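PDB 2VTB: cryptochrome DASH from Arabidopsis thaliana, which repairs cyclobutane pyrimidine dimers in single-stranded DNA as an FAD-dependent photolyase and may also serve as a blue-light photoreceptor. Local coordinates for residues 403-408 and 494-499; 210-215 and 299-304; 186-191 and 336-341; 73-78 and 119-124. All blocks are in the same frame, centred on the assembly; numbering follows the deposited sequence.

Contact 1. Residues 403-408 and 494-499; sequences VRDMGL and PLKHGN. With nucleotides of chain G.
Asp-405 turns CG beside its own backbone N (chi1 -63°), which carries OD1 across to the amide of Lys-496; the lysine, with the same first torsion (chi1 -75°) but a bend at chi2, runs back past the aspartate in the opposite direction. Lys-496 N donates to Asp-405 OD1 over 2.9 Å in an almost straight bond that meets the oxygen nearly along its C-O axis, and Tyr-448 OH is a second partner of OD1. The aliphatic part of the lysine lies on the end of the helix, CG 3.5 Å from Arg-404 O. One water donates to both Asp-405 O and Pro-494 O, 2.6 Å from each. Next in the chain, the His-497 ring has Lys-496 CB near the rim of one face and, over the centre of the other, C4 of the thymine DT5 of chain G, 3.4 Å above the plane. With an alanine here, the thymine is likely to lose the ring that lies over its face, and Tyr-448 its edge-to-face partner. The contact thus fastens the C-terminal tail to the end of helix 392-405, with Leu-495 packed on Phe-401 of that helix and on Pro-452 of helix 451-458.

Contact 2. Residues 210-215 and 299-304; sequences SSTRIP and SPRFIY
Ser-211 presses its hydroxyl against the first turn of helix 300-313, and this is the close part of the contact: OG lies 3.5 Å from Arg-301 C and 4.1 Å from Phe-302 CB. It also comes near Phe-302 N, but the angle is too poor for a hydrogen bond; that amide instead gives a weak one, 3.4 Å long, to Ser-299 OG. Ser-299 is the N-cap residue, and this is its capping bond; its OG is bonded in turn to Asp-55. Phe-302, its CG anti to the backbone N (chi1 164°), carries its ring off the loop to pack on Val-257 and Val-260 of helix 253-266, where Tyr-27 meets it edge-to-face. In fold terms, the loop that follows helix 195-205 of the photolyase alpha/beta part here runs past the N-terminus of a helix of the FAD-bearing helical part. On the looser side Arg-301 reaches along Thr-212, the two side chains pointing the same way, with NH2 still 3.8 Å from Thr-212 OG1. Both residues meet the same acids: Arg-301 NH2 forms salt bridges with Asp-55 and Asp-57, while Thr-212 bonds Asp-57 through OG1 and Asp-55 through its N. Ser-210 touches only lightly, its O 3.9 Å from Arg-301 CD, and its own side chain turns from the helix into solvent.

Contact 3. Residues 186-191 and 336-341; sequences FDVFDL and LSIKCG. With MHF (5,10-methenyl-6,7,8-trihydrofolic acid), chain Q.
The polar part of the contact gathers on Lys-339, whose CG stands anti to the backbone N (chi1 -175°) and whose chain stays fully extended, so that the ammonium group runs alongside the 186-191 turn to its far end. There NZ donates to Leu-191 O at 2.7 Å, nearly end-on to the carbonyl (165°), and to the carboxylate oxygen O1 of the folate MHF, also at 2.7 Å; a salt bridge to Asp-193 adds a third partner. With two carboxylates as partners, the amine is probably kept protonated. Asp-190 takes the folate from the other segment, its OD1 accepting from the amide N of MHF at 3.1 Å. A second protein chain also bonds Asp-190 and the folate. Within the turn, Asp-187 OD2 accepts from Phe-189 N, an Asx turn that fixes the start of the short 3-10 segment.

Alongside these bonds, the lysine methylenes lie against backbone oxygens, CB 3.6 Å from Val-188 O and CE 3.6 Å from Phe-189 O. The apolar contacts sit to either side of this chain. Val-188 CG2 meets Ile-338 CG2 at 3.5 Å, the two branches crossing at a slant, while Leu-191 lays CD2 over the backbone of Leu-336 and against its CD1, at 3.7 Å. The arrangement forms part of a folate pocket shared with another protein chain, where a loop of the alpha/beta domain meets the end of helix 318-340 in the FAD-binding region.

Contact 4. Residues 73-78 and 119-124; sequences YCLDPR and IRSGKP
Tyr-73, Cys-74 and Leu-75 pair in parallel with Ile-119, Arg-120 and Ser-121. Arg-120 N donates to Tyr-73 O, Leu-75 N to Arg-120 O at 2.8 Å, and Gly-122 N to Leu-75 O. Leu-75 CB lies 3.9 Å from Ser-121 OG, whereas Cys-74, on the opposite face, puts SG 3.9 Å from Pro-124 CA. Beyond the strands Asp-76 has CG anti to N (chi1 -169°), which lays OD2 3.6 Å from Pro-124 CD, the two side chains at about a right angle. Arg-78, bent at chi3, comes back and grips this carboxylate side-on: NE meets the syn lone pair of OD1 at 2.8 Å and NH2 takes OD2 at 3.0 Å. OD1 also accepts from Arg-78 N, closing an Asx turn. The guanidinium, so held, carries Lys-123 CG 3.7 Å above one face and Pro-124 CD at its edge. If an alanine took the place of Asp-76, the guanidinium, though still held by Glu-125, would probably lose its side-on partner and sit less fixed against Lys-123, and the 76-78 turn would lose its side-chain bond. Backbone bonds thus set the register of this edge pair in the five-stranded parallel sheet, whereas past the strands a charged pair, joined by Glu-125 at Arg-78 NH1, orders the turn against which Lys-123 and Pro-124 pack as helix 124-135 begins.

Overall arrangement
Contact 4 belongs to the alpha/beta domain alone and joins neighbouring strands of its sheet through backbone bonds, while contact 1 lies among the helices and C-terminal tail at the DNA. Contacts 2 and 3 both bring loops following the sheet to the helical part, on the successive helices 300-313 and 318-340; contact 2 is nested within the chain loop contact 3 closes. Contact 4 has the most buried residues, five of twelve, contact 3 none fully exposed, and contact 1 lies far out, about 29 Å from the chain's centre. Their chemistry differs: outside acids meet both segments of contact 2, a folate and another protein chain share contact 3, and contact 1 relies on one direct hydrogen bond and a water.

Contact 1. Residues 403-408 and 494-499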
# COMPACT_ATOMS: atom_id res chain seq x y z
N VAL A 403 4.63 -10.61 28.01
CA VAL A 403 5.02 -11.57 26.98
C VAL A 403 5.91 -12.67 27.54
O VAL A 403 5.65 -13.85 27.34
CB VAL A 403 5.75 -10.86 25.81
CG1 VAL A 403 6.37 -11.89 24.84
CG2 VAL A 403 4.78 -9.93 25.08
N ARG A 404 6.94 -12.28 28.27
CA ARG A 404 8.02 -13.21 28.63
C ARG A 404 7.85 -13.84 30.00
O ARG A 404 8.00 -15.06 30.14
CB ARG A 404 9.38 -12.51 28.49
CG ARG A 404 9.67 -12.11 27.05
CD ARG A 404 10.75 -11.06 26.92
NE ARG A 404 10.70 -10.43 25.59
CZ ARG A 404 11.21 -10.95 24.48
NH1 ARG A 404 11.10 -10.29 23.33
NH2 ARG A 404 11.83 -12.13 24.49
N ASP A 405 7.53 -13.04 31.01
CA ASP A 405 7.34 -13.57 32.36
C ASP A 405 5.99 -14.28 32.53
O ASP A 405 5.93 -15.35 33.12
CB ASP A 405 7.52 -12.49 33.42
CG ASP A 405 8.93 -11.91 33.41
OD1 ASP A 405 9.86 -12.62 33.84
OD2 ASP A 405 9.10 -10.76 32.97
N MET A 406 4.92 -13.69 32.00
CA MET A 406 3.59 -14.30 32.11
C MET A 406 3.29 -15.27 30.96
O MET A 406 2.47 -16.17 31.12
CB MET A 406 2.51 -13.22 32.18
CG MET A 406 2.73 -12.20 33.29
SD MET A 406 1.40 -11.00 33.44
CE MET A 406 0.21 -11.98 34.33
N GLY A 407 3.95 -15.08 29.82
CA GLY A 407 3.74 -15.95 28.66
C GLY A 407 2.43 -15.72 27.93
O GLY A 407 1.92 -16.62 27.26
N LEU A 408 1.88 -14.52 28.04
CA LEU A 408 0.57 -14.23 27.46
C LEU A 408 0.67 -13.79 26.00
O LEU A 408 1.66 -13.18 25.58
CB LEU A 408 -0.16 -13.13 28.25
CG LEU A 408 -0.76 -13.49 29.61
CD1 LEU A 408 -1.20 -12.21 30.32
CD2 LEU A 408 -1.94 -14.45 29.46
N PRO A 494 6.56 -16.26 38.86
CA PRO A 494 7.96 -15.95 39.13
C PRO A 494 8.56 -15.14 37.98
O PRO A 494 8.03 -15.15 36.87
CB PRO A 494 8.62 -17.34 39.22
CG PRO A 494 7.77 -18.21 38.38
CD PRO A 494 6.37 -17.69 38.51
N LEU A 495 9.65 -14.45 38.26
CA LEU A 495 10.43 -13.77 37.23
C LEU A 495 11.32 -14.79 36.50
O LEU A 495 11.97 -15.62 37.14
CB LEU A 495 11.29 -12.66 37.84
CG LEU A 495 10.55 -11.49 38.50
CD1 LEU A 495 11.53 -10.52 39.15
CD2 LEU A 495 9.68 -10.76 37.49
N LYS A 496 11.34 -14.70 35.17
CA LYS A 496 12.15 -15.61 34.34
C LYS A 496 13.65 -15.47 34.62
O LYS A 496 14.35 -16.47 34.72
CB LYS A 496 11.87 -15.36 32.86
CG LYS A 496 10.53 -15.92 32.38
CD LYS A 496 10.68 -17.33 31.82
CE LYS A 496 9.34 -18.01 31.56
NZ LYS A 496 9.02 -19.04 32.58
N HIS A 497 14.12 -14.23 34.74
CA HIS A 497 15.54 -13.96 35.03
C HIS A 497 15.71 -12.85 36.07
O HIS A 497 14.76 -12.16 36.42
CB HIS A 497 16.29 -13.57 33.76
CG HIS A 497 16.07 -14.51 32.61
ND1 HIS A 497 16.60 -15.78 32.59
CD2 HIS A 497 15.39 -14.36 31.45
CE1 HIS A 497 16.25 -16.38 31.46
NE2 HIS A 497 15.51 -15.54 30.76
N GLY A 498 16.95 -12.69 36.54
CA GLY A 498 17.29 -11.70 37.55
C GLY A 498 16.78 -12.07 38.93
O GLY A 498 16.30 -11.21 39.66
N ASN A 499 16.91 -13.35 39.27
CA ASN A 499 16.29 -13.95 40.47
C ASN A 499 14.78 -14.06 40.26
O ASN A 499 14.15 -13.17 39.71
CB ASN A 499 16.58 -13.15 41.75
CG ASN A 499 18.07 -13.07 42.08
OD1 ASN A 499 18.43 -12.82 43.23
ND2 ASN A 499 18.92 -13.27 41.08
P DT G 5 18.02 -5.08 31.01
OP1 DT G 5 17.11 -5.44 32.12
OP2 DT G 5 18.84 -3.84 31.12
O5' DT G 5 19.00 -6.30 30.69
C5' DT G 5 18.54 -7.65 30.77
C4' DT G 5 18.87 -8.27 32.12
O4' DT G 5 18.32 -9.62 32.16
C3' DT G 5 20.36 -8.41 32.43
O3' DT G 5 20.63 -8.20 33.81
C2' DT G 5 20.65 -9.85 32.05
C1' DT G 5 19.36 -10.54 32.48
N1 DT G 5 19.18 -11.85 31.78
C2 DT G 5 19.55 -13.02 32.41
O2 DT G 5 20.00 -13.07 33.55
N3 DT G 5 19.36 -14.16 31.68
C4 DT G 5 18.86 -14.25 30.39
O4 DT G 5 18.74 -15.33 29.82
C5 DT G 5 18.50 -12.99 29.78
C7 DT G 5 17.69 -12.98 28.52
C6 DT G 5 18.69 -11.86 30.48
O HOH W 1 7.66 -16.54 34.69

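Contact 2. Residues 210-215 and 299-304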
# COMPACT_ATOMS: atom_id res chain seq x y z
N SER A 210 8.85 23.06 5.66
CA SER A 210 8.33 24.11 6.54
C SER A 210 6.87 23.86 6.86
O SER A 210 6.18 23.22 6.07
CB SER A 210 8.45 25.48 5.88
OG SER A 210 9.80 25.86 5.73
N SER A 211 6.40 24.36 8.00
CA SER A 211 4.98 24.29 8.32
C SER A 211 4.19 25.06 7.28
O SER A 211 4.62 26.11 6.82
CB SER A 211 4.69 24.88 9.70
OG SER A 211 5.31 24.12 10.71
N THR A 212 3.02 24.55 6.92
CA THR A 212 2.10 25.27 6.06
C THR A 212 1.44 26.42 6.82
O THR A 212 0.91 26.22 7.91
CB THR A 212 1.01 24.32 5.52
OG1 THR A 212 1.65 23.23 4.83
CG2 THR A 212 0.07 25.03 4.57
N ARG A 213 1.48 27.63 6.25
CA ARG A 213 0.90 28.80 6.92
C ARG A 213 -0.55 28.94 6.52
O ARG A 213 -0.90 28.77 5.35
CB ARG A 213 1.64 30.10 6.58
CG ARG A 213 3.14 29.98 6.30
CD ARG A 213 3.92 29.29 7.40
NE ARG A 213 4.60 30.25 8.27
CZ ARG A 213 5.69 29.98 9.00
NH1 ARG A 213 6.26 28.77 8.97
NH2 ARG A 213 6.22 30.93 9.76
N ILE A 214 -1.39 29.25 7.51
CA ILE A 214 -2.83 29.30 7.34
C ILE A 214 -3.29 30.75 7.53
O ILE A 214 -2.86 31.42 8.48
CB ILE A 214 -3.54 28.40 8.39
CG1 ILE A 214 -2.98 26.97 8.37
CG2 ILE A 214 -5.05 28.39 8.17
CD1 ILE A 214 -3.20 26.19 7.07
N PRO A 215 -4.16 31.25 6.65
CA PRO A 215 -4.63 32.63 6.84
C PRO A 215 -5.52 32.83 8.08
O PRO A 215 -6.16 31.89 8.56
CB PRO A 215 -5.43 32.90 5.56
CG PRO A 215 -5.84 31.58 5.09
CD PRO A 215 -4.74 30.64 5.45
N SER A 299 1.52 19.20 15.22
CA SER A 299 2.16 18.48 14.12
C SER A 299 3.68 18.47 14.28
O SER A 299 4.25 19.42 14.82
CB SER A 299 1.78 19.12 12.79
OG SER A 299 2.57 20.27 12.54
N PRO A 300 4.34 17.40 13.80
CA PRO A 300 5.80 17.32 13.89
C PRO A 300 6.57 18.43 13.15
O PRO A 300 7.65 18.80 13.61
CB PRO A 300 6.14 15.94 13.30
CG PRO A 300 4.92 15.45 12.66
CD PRO A 300 3.75 16.19 13.20
N ARG A 301 6.05 18.93 12.04
CA ARG A 301 6.72 20.04 11.34
C ARG A 301 6.74 21.32 12.18
O ARG A 301 7.72 22.08 12.16
CB ARG A 301 6.07 20.31 9.98
CG ARG A 301 6.29 19.20 8.96
CD ARG A 301 5.85 19.64 7.58
NE ARG A 301 4.43 20.00 7.56
CZ ARG A 301 3.55 19.58 6.65
NH1 ARG A 301 3.92 18.80 5.63
NH2 ARG A 301 2.28 19.98 6.74
N PHE A 302 5.65 21.55 12.90
CA PHE A 302 5.58 22.66 13.86
C PHE A 302 6.60 22.47 14.98
O PHE A 302 7.30 23.40 15.36
CB PHE A 302 4.17 22.80 14.43
CG PHE A 302 4.10 23.66 15.67
CD1 PHE A 302 4.29 25.03 15.61
CD2 PHE A 302 3.85 23.08 16.91
CE1 PHE A 302 4.23 25.81 16.76
CE2 PHE A 302 3.78 23.86 18.06
CZ PHE A 302 3.97 25.22 17.98
N ILE A 303 6.67 21.25 15.52
CA ILE A 303 7.62 20.95 16.60
C ILE A 303 9.05 21.16 16.12
O ILE A 303 9.86 21.78 16.83
CB ILE A 303 7.44 19.52 17.17
CG1 ILE A 303 6.06 19.38 17.83
CG2 ILE A 303 8.54 19.20 18.19
CD1 ILE A 303 5.65 17.94 18.13
N TYR A 304 9.36 20.69 14.92
CA TYR A 304 10.70 20.85 14.35
C TYR A 304 11.11 22.32 14.21
O TYR A 304 12.25 22.67 14.50
CB TYR A 304 10.82 20.13 12.99
CG TYR A 304 12.15 20.35 12.29
CD1 TYR A 304 13.33 19.85 12.83
CD2 TYR A 304 12.22 21.07 11.11
CE1 TYR A 304 14.56 20.06 12.18
CE2 TYR A 304 13.43 21.28 10.46
CZ TYR A 304 14.59 20.77 11.00
OH TYR A 304 15.78 20.99 10.36

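Contact 3. Residues 186-191 and 336-341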
# COMPACT_ATOMS: atom_id res chain seq x y z
N PHE A 186 12.89 6.14 -0.88
CA PHE A 186 12.38 4.82 -1.30
C PHE A 186 10.85 4.84 -1.23
O PHE A 186 10.28 5.67 -0.51
CB PHE A 186 12.94 3.70 -0.38
CG PHE A 186 13.30 4.17 1.02
CD1 PHE A 186 12.32 4.64 1.88
CD2 PHE A 186 14.62 4.16 1.46
CE1 PHE A 186 12.65 5.09 3.15
CE2 PHE A 186 14.95 4.60 2.73
CZ PHE A 186 13.96 5.06 3.58
N ASP A 187 10.18 3.99 -2.01
CA ASP A 187 8.74 3.75 -1.79
C ASP A 187 8.61 2.96 -0.50
O ASP A 187 9.52 2.21 -0.13
CB ASP A 187 8.08 2.97 -2.93
CG ASP A 187 6.55 2.86 -2.76
OD1 ASP A 187 5.85 3.86 -3.05
OD2 ASP A 187 6.05 1.79 -2.30
N VAL A 188 7.48 3.12 0.19
CA VAL A 188 7.26 2.47 1.48
C VAL A 188 7.27 0.94 1.40
O VAL A 188 7.55 0.28 2.39
CB VAL A 188 5.98 2.97 2.18
CG1 VAL A 188 6.12 4.47 2.53
CG2 VAL A 188 4.74 2.73 1.31
N PHE A 189 6.97 0.38 0.23
CA PHE A 189 7.10 -1.07 0.03
C PHE A 189 8.55 -1.54 0.21
O PHE A 189 8.79 -2.69 0.56
CB PHE A 189 6.58 -1.50 -1.35
CG PHE A 189 5.10 -1.80 -1.38
CD1 PHE A 189 4.23 -1.25 -0.45
CD2 PHE A 189 4.59 -2.63 -2.37
CE1 PHE A 189 2.87 -1.54 -0.49
CE2 PHE A 189 3.22 -2.92 -2.43
CZ PHE A 189 2.37 -2.38 -1.48
N ASP A 190 9.51 -0.63 -0.02
CA ASP A 190 10.92 -0.93 0.19
C ASP A 190 11.50 -0.23 1.43
O ASP A 190 12.70 0.02 1.51
CB ASP A 190 11.72 -0.59 -1.07
CG ASP A 190 11.61 -1.68 -2.11
OD1 ASP A 190 12.38 -2.65 -2.05
OD2 ASP A 190 10.74 -1.57 -2.97
N LEU A 191 10.64 0.08 2.39
CA LEU A 191 11.06 0.65 3.66
C LEU A 191 12.06 -0.31 4.30
O LEU A 191 11.81 -1.51 4.36
CB LEU A 191 9.86 0.84 4.59
CG LEU A 191 10.08 1.66 5.87
CD1 LEU A 191 10.16 3.15 5.53
CD2 LEU A 191 8.97 1.38 6.87
N LEU A 336 5.89 1.89 8.32
CA LEU A 336 5.93 0.44 8.48
C LEU A 336 4.51 -0.17 8.46
O LEU A 336 4.34 -1.29 7.98
CB LEU A 336 6.67 0.07 9.77
CG LEU A 336 7.18 -1.36 9.93
CD1 LEU A 336 8.26 -1.68 8.88
CD2 LEU A 336 7.72 -1.57 11.34
N SER A 337 3.52 0.56 8.96
CA SER A 337 2.12 0.10 8.92
C SER A 337 1.63 -0.11 7.49
O SER A 337 0.80 -1.00 7.24
CB SER A 337 1.19 1.08 9.66
OG SER A 337 0.92 2.24 8.90
N ILE A 338 2.15 0.69 6.56
CA ILE A 338 1.81 0.53 5.14
C ILE A 338 2.50 -0.71 4.58
O ILE A 338 1.87 -1.53 3.91
CB ILE A 338 2.20 1.77 4.30
CG1 ILE A 338 1.58 3.05 4.87
CG2 ILE A 338 1.75 1.60 2.82
CD1 ILE A 338 2.08 4.32 4.22
N LYS A 339 3.79 -0.86 4.88
CA LYS A 339 4.55 -2.01 4.39
C LYS A 339 3.98 -3.33 4.89
O LYS A 339 3.84 -4.28 4.12
CB LYS A 339 6.03 -1.90 4.77
CG LYS A 339 6.89 -3.02 4.16
CD LYS A 339 8.38 -2.82 4.42
CE LYS A 339 9.20 -4.01 3.90
NZ LYS A 339 10.64 -3.91 4.24
N CYS A 340 3.63 -3.37 6.17
CA CYS A 340 3.20 -4.61 6.83
C CYS A 340 1.72 -4.94 6.66
O CYS A 340 1.32 -6.11 6.69
CB CYS A 340 3.53 -4.54 8.32
SG CYS A 340 5.31 -4.58 8.63
N GLY A 341 0.89 -3.92 6.50
CA GLY A 341 -0.54 -4.10 6.48
C GLY A 341 -1.02 -4.82 7.73
O GLY A 341 -0.57 -4.51 8.84
N1 MHF Q . 9.60 -7.56 -12.03
C2 MHF Q . 8.91 -6.40 -12.05
NA2 MHF Q . 8.35 -6.03 -13.21
N3 MHF Q . 8.78 -5.59 -10.95
C4 MHF Q . 9.33 -5.91 -9.76
O4 MHF Q . 9.19 -5.15 -8.78
C4A MHF Q . 10.11 -7.16 -9.68
N5 MHF Q . 10.72 -7.68 -8.53
C6 MHF Q . 11.92 -8.47 -8.80
C7 MHF Q . 11.47 -9.67 -9.63
N8 MHF Q . 10.88 -9.16 -10.86
C8A MHF Q . 10.20 -7.99 -10.91
C9 MHF Q . 12.44 -8.78 -7.40
N10 MHF Q . 11.63 -7.89 -6.55
C11 MHF Q . 11.10 -6.83 -7.40
C12 MHF Q . 12.86 -6.89 -2.62
C13 MHF Q . 12.25 -5.94 -3.44
C14 MHF Q . 11.86 -6.26 -4.73
C15 MHF Q . 12.09 -7.54 -5.25
C16 MHF Q . 12.66 -8.51 -4.42
C17 MHF Q . 13.05 -8.18 -3.12
C MHF Q . 13.25 -6.55 -1.20
O MHF Q . 13.43 -7.49 -0.44
N MHF Q . 13.32 -5.29 -0.75
CA MHF Q . 13.54 -4.98 0.67
CB MHF Q . 13.96 -3.52 0.84
CG MHF Q . 15.23 -3.17 0.06
CD MHF Q . 16.35 -4.10 0.44
OE1 MHF Q . 16.86 -4.77 -0.48
OE2 MHF Q . 16.70 -4.18 1.64
CT MHF Q . 12.35 -5.21 1.56
O1 MHF Q . 12.54 -5.25 2.80
O2 MHF Q . 11.21 -5.33 1.05

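Contact 4. Residues 73-78 and 119-124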
# COMPACT_ATOMS: atom_id res chain seq x y z
N TYR A 73 -16.98 17.10 11.68
CA TYR A 73 -16.48 15.93 12.42
C TYR A 73 -17.62 14.94 12.66
O TYR A 73 -18.67 15.32 13.18
CB TYR A 73 -15.84 16.32 13.75
CG TYR A 73 -15.33 15.10 14.49
CD1 TYR A 73 -14.06 14.59 14.24
CD2 TYR A 73 -16.14 14.42 15.40
CE1 TYR A 73 -13.59 13.45 14.88
CE2 TYR A 73 -15.69 13.27 16.05
CZ TYR A 73 -14.41 12.79 15.78
OH TYR A 73 -13.97 11.65 16.42
N CYS A 74 -17.40 13.67 12.30
CA CYS A 74 -18.35 12.59 12.53
C CYS A 74 -17.91 11.71 13.71
O CYS A 74 -16.86 11.07 13.66
CB CYS A 74 -18.48 11.69 11.29
SG CYS A 74 -18.97 12.52 9.76
N LEU A 75 -18.72 11.68 14.77
CA LEU A 75 -18.51 10.74 15.86
C LEU A 75 -18.99 9.35 15.41
O LEU A 75 -20.18 9.03 15.45
CB LEU A 75 -19.25 11.21 17.13
CG LEU A 75 -18.82 10.57 18.46
CD1 LEU A 75 -19.07 9.06 18.41
CD2 LEU A 75 -17.35 10.86 18.80
N ASP A 76 -18.03 8.55 14.97
CA ASP A 76 -18.27 7.22 14.37
C ASP A 76 -18.65 6.24 15.48
O ASP A 76 -17.86 6.04 16.39
CB ASP A 76 -16.99 6.78 13.65
CG ASP A 76 -17.17 5.55 12.76
OD1 ASP A 76 -18.03 4.69 13.04
OD2 ASP A 76 -16.40 5.44 11.79
N PRO A 77 -19.84 5.61 15.40
CA PRO A 77 -20.25 4.70 16.48
C PRO A 77 -19.27 3.54 16.70
O PRO A 77 -19.15 3.03 17.82
CB PRO A 77 -21.62 4.19 16.01
CG PRO A 77 -21.65 4.41 14.55
CD PRO A 77 -20.86 5.68 14.34
N ARG A 78 -18.55 3.15 15.65
CA ARG A 78 -17.60 2.04 15.74
C ARG A 78 -16.42 2.37 16.66
O ARG A 78 -15.75 1.47 17.17
CB ARG A 78 -17.11 1.66 14.34
CG ARG A 78 -18.24 1.10 13.46
CD ARG A 78 -17.89 1.07 11.99
NE ARG A 78 -17.80 2.41 11.41
CZ ARG A 78 -17.97 2.70 10.12
NH1 ARG A 78 -18.22 1.74 9.24
NH2 ARG A 78 -17.89 3.95 9.70
N ILE A 119 -20.76 19.10 13.89
CA ILE A 119 -20.59 17.83 14.57
C ILE A 119 -21.84 16.97 14.40
O ILE A 119 -22.96 17.44 14.65
CB ILE A 119 -20.30 18.02 16.06
CG1 ILE A 119 -19.06 18.90 16.26
CG2 ILE A 119 -20.09 16.66 16.75
CD1 ILE A 119 -18.76 19.23 17.72
N ARG A 120 -21.65 15.72 13.97
CA ARG A 120 -22.74 14.75 13.83
C ARG A 120 -22.30 13.40 14.38
O ARG A 120 -21.13 13.03 14.28
CB ARG A 120 -23.14 14.59 12.36
CG ARG A 120 -23.81 15.80 11.73
CD ARG A 120 -25.22 15.99 12.28
NE ARG A 120 -25.97 17.04 11.59
CZ ARG A 120 -26.04 18.31 11.97
NH1 ARG A 120 -25.39 18.75 13.05
NH2 ARG A 120 -26.76 19.17 11.26
N SER A 121 -23.23 12.66 14.99
CA SER A 121 -22.97 11.27 15.38
C SER A 121 -23.47 10.36 14.27
O SER A 121 -24.62 10.46 13.85
CB SER A 121 -23.68 10.92 16.69
OG SER A 121 -23.11 11.61 17.78
N GLY A 122 -22.60 9.46 13.80
CA GLY A 122 -22.97 8.52 12.74
C GLY A 122 -21.74 8.07 11.96
O GLY A 122 -20.62 8.49 12.24
N LYS A 123 -21.96 7.21 10.97
CA LYS A 123 -20.89 6.73 10.10
C LYS A 123 -20.59 7.76 9.01
O LYS A 123 -21.51 8.22 8.33
CB LYS A 123 -21.28 5.40 9.47
CG LYS A 123 -21.52 4.29 10.49
CD LYS A 123 -22.08 3.03 9.84
CE LYS A 123 -22.15 1.88 10.83
NZ LYS A 123 -23.15 0.85 10.41
N PRO A 124 -19.30 8.13 8.83
CA PRO A 124 -18.92 9.11 7.80
C PRO A 124 -19.48 8.80 6.40
O PRO A 124 -19.84 9.72 5.66
CB PRO A 124 -17.39 9.02 7.77
CG PRO A 124 -17.00 8.53 9.09
CD PRO A 124 -18.12 7.65 9.59